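Local atomic coordinates of aldose-aldose oxidoreductase (Caulobacter crescentus, PDB entry 5A04), a protein that probably catalyses the NADP(H)-dependent oxidation of one aldose coupled to reduction of another, and binds glucose beside its cofactor. Residues M184-Y189 / S241-N246. Sequence-based numbering, arbitrary orientation.
Sequences MDIGIY and SAYSVN. With BGC (beta-D-glucopyranose), chain H; NDP (NADPH dihydro-nicotinamide-adenine-dinucleotide phosphate), chain G.
Gly187 and Ser241 bring helix 182-198 down onto the end of strand 236-242, their CA atoms 4.1 Å apart. Ser241 OG lies 3.1 Å from Gly187 CA, packed against the glycine backbone; the hydroxyl itself hydrogen-bonds to Ser182 OG, at the start of the same helix, and no hydrogen bond joins it to Gly187. Next along, the CG2 methyl of Ile186 sits 3.7 Å from Ala242 O and meets the Tyr243 ring obliquely at CE1. Ile186 CG1, anti to the backbone N, carries the rest of the chain away from the strand. Beyond the strand end, Tyr243 reaches back to the helix and sets its OH 3.1 Å from Asp185 CB. Asp185 OD2 lies at the edge of this ring, close to its plane, while Phe163 packs edge-to-face with Tyr243. With CG of Asp185 turned anti to the backbone N (chi1 -176°), the carboxylate extends past the phenol to the sugar and receives two hydroxyls, glucose O2 on OD1 at 2.7 Å and glucose O3 on OD2 at 2.8 Å. A salt bridge from Arg172 to OD1 further fixes the carboxylate. One turn on, Tyr189 presents its ring edge to glucose O1; the 2.4 Å between Tyr189 OH and that oxygen is doubtfully short for the hydrogen bond, whose donor stays open. Tyr189 OH also lies 3.1 Å from the carboxamide O7N of NADPH. The arrangement is consistent with the Gfo/Idh/MocA-type plan, in which the C-terminal alpha/beta domain supplies a helix lining the substrate site next to the nicotinamide of the Rossmann domain's cofactor.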
loop_
_atom_site.group_PDB
_atom_site.type_symbol
_atom_site.label_atom_id
_atom_site.label_comp_id
_atom_site.label_asym_id
_atom_site.label_seq_id
_atom_site.Cartn_x
_atom_site.Cartn_y
_atom_site.Cartn_z
ATOM N N MET A 184 -11.529 13.630 -1.599
ATOM C CA MET A 184 -12.071 14.672 -0.740
ATOM C C MET A 184 -12.710 14.045 0.499
ATOM O O MET A 184 -12.605 14.592 1.598
ATOM C CB MET A 184 -13.077 15.532 -1.518
ATOM C CG MET A 184 -12.430 16.457 -2.538
ATOM S SD MET A 184 -11.351 17.669 -1.755
ATOM C CE MET A 184 -12.550 18.792 -1.080
ATOM N N ASP A 185 -13.291 12.859 0.345
ATOM C CA ASP A 185 -14.106 12.288 1.412
ATOM C C ASP A 185 -13.391 11.317 2.330
ATOM O O ASP A 185 -13.552 11.370 3.553
ATOM C CB ASP A 185 -15.311 11.566 0.816
ATOM C CG ASP A 185 -16.248 11.049 1.886
ATOM O OD1 ASP A 185 -16.901 11.887 2.550
ATOM O OD2 ASP A 185 -16.306 9.815 2.079
ATOM N N ILE A 186 -12.654 10.390 1.737
ATOM C CA ILE A 186 -12.132 9.270 2.499
ATOM C C ILE A 186 -10.621 9.146 2.284
ATOM O O ILE A 186 -9.868 8.818 3.211
ATOM C CB ILE A 186 -12.901 7.952 2.122
ATOM C CG1 ILE A 186 -12.366 6.772 2.916
ATOM C CG2 ILE A 186 -12.892 7.687 0.619
ATOM C CD1 ILE A 186 -12.527 6.968 4.406
ATOM N N GLY A 187 -10.162 9.450 1.077
ATOM C CA GLY A 187 -8.734 9.428 0.798
ATOM C C GLY A 187 -7.961 10.434 1.632
ATOM O O GLY A 187 -6.781 10.237 1.937
ATOM N N ILE A 188 -8.634 11.510 2.024
ATOM C CA ILE A 188 -8.019 12.499 2.896
ATOM C C ILE A 188 -7.512 11.864 4.208
ATOM O O ILE A 188 -6.543 12.351 4.799
ATOM C CB ILE A 188 -9.016 13.645 3.189
ATOM C CG1 ILE A 188 -8.322 14.813 3.902
ATOM C CG2 ILE A 188 -10.222 13.116 3.962
ATOM C CD1 ILE A 188 -9.154 16.095 3.898
ATOM N N TYR A 189 -8.126 10.766 4.659
ATOM C CA TYR A 189 -7.585 10.097 5.856
ATOM C C TYR A 189 -6.207 9.484 5.605
ATOM O O TYR A 189 -5.362 9.452 6.508
ATOM C CB TYR A 189 -8.533 9.006 6.370
ATOM C CG TYR A 189 -9.792 9.547 7.011
ATOM C CD1 TYR A 189 -10.929 9.792 6.250
ATOM C CD2 TYR A 189 -9.846 9.794 8.378
ATOM C CE1 TYR A 189 -12.090 10.281 6.831
ATOM C CE2 TYR A 189 -11.004 10.275 8.969
ATOM C CZ TYR A 189 -12.117 10.516 8.194
ATOM O OH TYR A 189 -13.264 10.999 8.780
ATOM N N SER A 241 -6.944 5.840 -2.215
ATOM C CA SER A 241 -8.228 6.517 -2.003
ATOM C C SER A 241 -9.235 5.902 -2.965
ATOM O O SER A 241 -8.984 5.889 -4.175
ATOM C CB SER A 241 -8.100 8.026 -2.269
ATOM O OG SER A 241 -9.354 8.669 -2.121
ATOM N N ALA A 242 -10.363 5.388 -2.462
ATOM C CA ALA A 242 -11.271 4.658 -3.346
ATOM C C ALA A 242 -12.739 4.764 -2.929
ATOM O O ALA A 242 -13.060 4.872 -1.747
ATOM C CB ALA A 242 -10.855 3.177 -3.410
ATOM N N TYR A 243 -13.617 4.710 -3.922
ATOM C CA TYR A 243 -15.055 4.669 -3.698
ATOM C C TYR A 243 -15.646 3.328 -4.162
ATOM O O TYR A 243 -16.867 3.170 -4.208
ATOM C CB TYR A 243 -15.742 5.822 -4.439
ATOM C CG TYR A 243 -16.049 7.073 -3.624
ATOM C CD1 TYR A 243 -16.075 7.057 -2.236
ATOM C CD2 TYR A 243 -16.350 8.273 -4.267
ATOM C CE1 TYR A 243 -16.392 8.203 -1.510
ATOM C CE2 TYR A 243 -16.669 9.417 -3.555
ATOM C CZ TYR A 243 -16.688 9.385 -2.181
ATOM O OH TYR A 243 -17.017 10.535 -1.497
ATOM N N SER A 244 -14.793 2.382 -4.546
ATOM C CA SER A 244 -15.275 1.096 -5.067
ATOM C C SER A 244 -14.697 -0.117 -4.329
ATOM O O SER A 244 -14.954 -1.255 -4.718
ATOM C CB SER A 244 -14.984 0.977 -6.575
ATOM O OG SER A 244 -13.593 1.085 -6.865
ATOM N N VAL A 245 -13.923 0.115 -3.274
ATOM C CA VAL A 245 -13.490 -0.973 -2.386
ATOM C C VAL A 245 -13.562 -0.515 -0.942
ATOM O O VAL A 245 -13.582 0.680 -0.668
ATOM C CB VAL A 245 -12.045 -1.458 -2.670
ATOM C CG1 VAL A 245 -11.909 -2.003 -4.077
ATOM C CG2 VAL A 245 -11.032 -0.344 -2.420
ATOM N N ASN A 246 -13.584 -1.467 -0.014
ATOM C CA ASN A 246 -13.524 -1.128 1.405
ATOM C C ASN A 246 -12.137 -1.367 1.994
ATOM O O ASN A 246 -11.592 -2.468 1.917
ATOM C CB ASN A 246 -14.559 -1.932 2.193
ATOM C CG ASN A 246 -15.975 -1.595 1.786
ATOM O OD1 ASN A 246 -16.437 -0.468 1.984
ATOM N ND2 ASN A 246 -16.673 -2.569 1.213
HETATM C C2 BGC H . -16.438 10.125 5.539
HETATM C C3 BGC H . -17.520 9.039 5.467
HETATM C C4 BGC H . -16.945 7.710 5.861
HETATM C C5 BGC H . -16.223 7.794 7.196
HETATM C C6 BGC H . -15.459 6.468 7.446
HETATM C C1 BGC H . -15.914 10.087 6.904
HETATM O O1 BGC H . -14.996 11.164 7.100
HETATM O O2 BGC H . -17.027 11.383 5.233
HETATM O O3 BGC H . -17.994 9.011 4.130
HETATM O O4 BGC H . -17.987 6.748 5.936
HETATM O O5 BGC H . -15.276 8.838 7.186
HETATM O O6 BGC H . -14.928 6.438 8.778
HETATM P PA NDP G . -25.429 14.030 5.240
HETATM O O1A NDP G . -25.858 14.157 3.820
HETATM O O2A NDP G . -25.800 12.787 6.001
HETATM O O5B NDP G . -25.946 15.324 6.113
HETATM C C5B NDP G . -25.622 16.499 5.424
HETATM C C4B NDP G . -26.533 17.577 6.028
HETATM O O4B NDP G . -26.103 18.883 5.637
HETATM C C3B NDP G . -27.975 17.398 5.499
HETATM O O3B NDP G . -28.693 16.492 6.275
HETATM C C2B NDP G . -28.546 18.798 5.757
HETATM O O2B NDP G . -28.880 18.981 7.006
HETATM C C1B NDP G . -27.255 19.694 5.525
HETATM N N9A NDP G . -27.268 20.364 4.221
HETATM C C8A NDP G . -27.250 21.735 3.987
HETATM N N7A NDP G . -27.295 22.045 2.676
HETATM C C5A NDP G . -27.345 20.808 2.027
HETATM C C6A NDP G . -27.399 20.458 0.665
HETATM N N6A NDP G . -27.412 21.438 -0.303
HETATM N N1A NDP G . -27.441 19.151 0.264
HETATM C C2A NDP G . -27.423 18.225 1.294
HETATM N N3A NDP G . -27.366 18.405 2.618
HETATM C C4A NDP G . -27.332 19.737 2.973
HETATM O O3 NDP G . -23.782 14.147 5.078
HETATM P PN NDP G . -22.888 13.573 6.312
HETATM O O1N NDP G . -23.339 14.047 7.634
HETATM O O2N NDP G . -22.332 12.192 6.044
HETATM O O5D NDP G . -21.425 14.501 6.011
HETATM C C5D NDP G . -21.577 15.871 6.260
HETATM C C4D NDP G . -20.156 16.447 6.514
HETATM O O4D NDP G . -19.534 15.678 7.589
HETATM C C3D NDP G . -19.220 16.261 5.262
HETATM O O3D NDP G . -18.303 17.368 5.173
HETATM C C2D NDP G . -18.440 14.995 5.588
HETATM O O2D NDP G . -17.139 15.005 5.025
HETATM C C1D NDP G . -18.312 15.134 7.146
HETATM N N1N NDP G . -18.203 13.812 7.766
HETATM C C2N NDP G . -17.164 13.541 8.642
HETATM C C3N NDP G . -17.092 12.312 9.232
HETATM C C7N NDP G . -15.995 12.020 10.154
HETATM O O7N NDP G . -15.786 10.872 10.589
HETATM N N7N NDP G . -15.165 13.058 10.566
HETATM C C4N NDP G . -18.091 11.238 8.971
HETATM C C5N NDP G . -19.128 11.610 7.997
HETATM C C6N NDP G . -19.165 12.825 7.453
HETATM P P2B NDP G . -30.329 19.855 7.333
HETATM O O1X NDP G . -30.078 21.112 6.531
HETATM O O2X NDP G . -31.326 18.888 6.772
HETATM O O3X NDP G . -30.285 19.998 8.853
#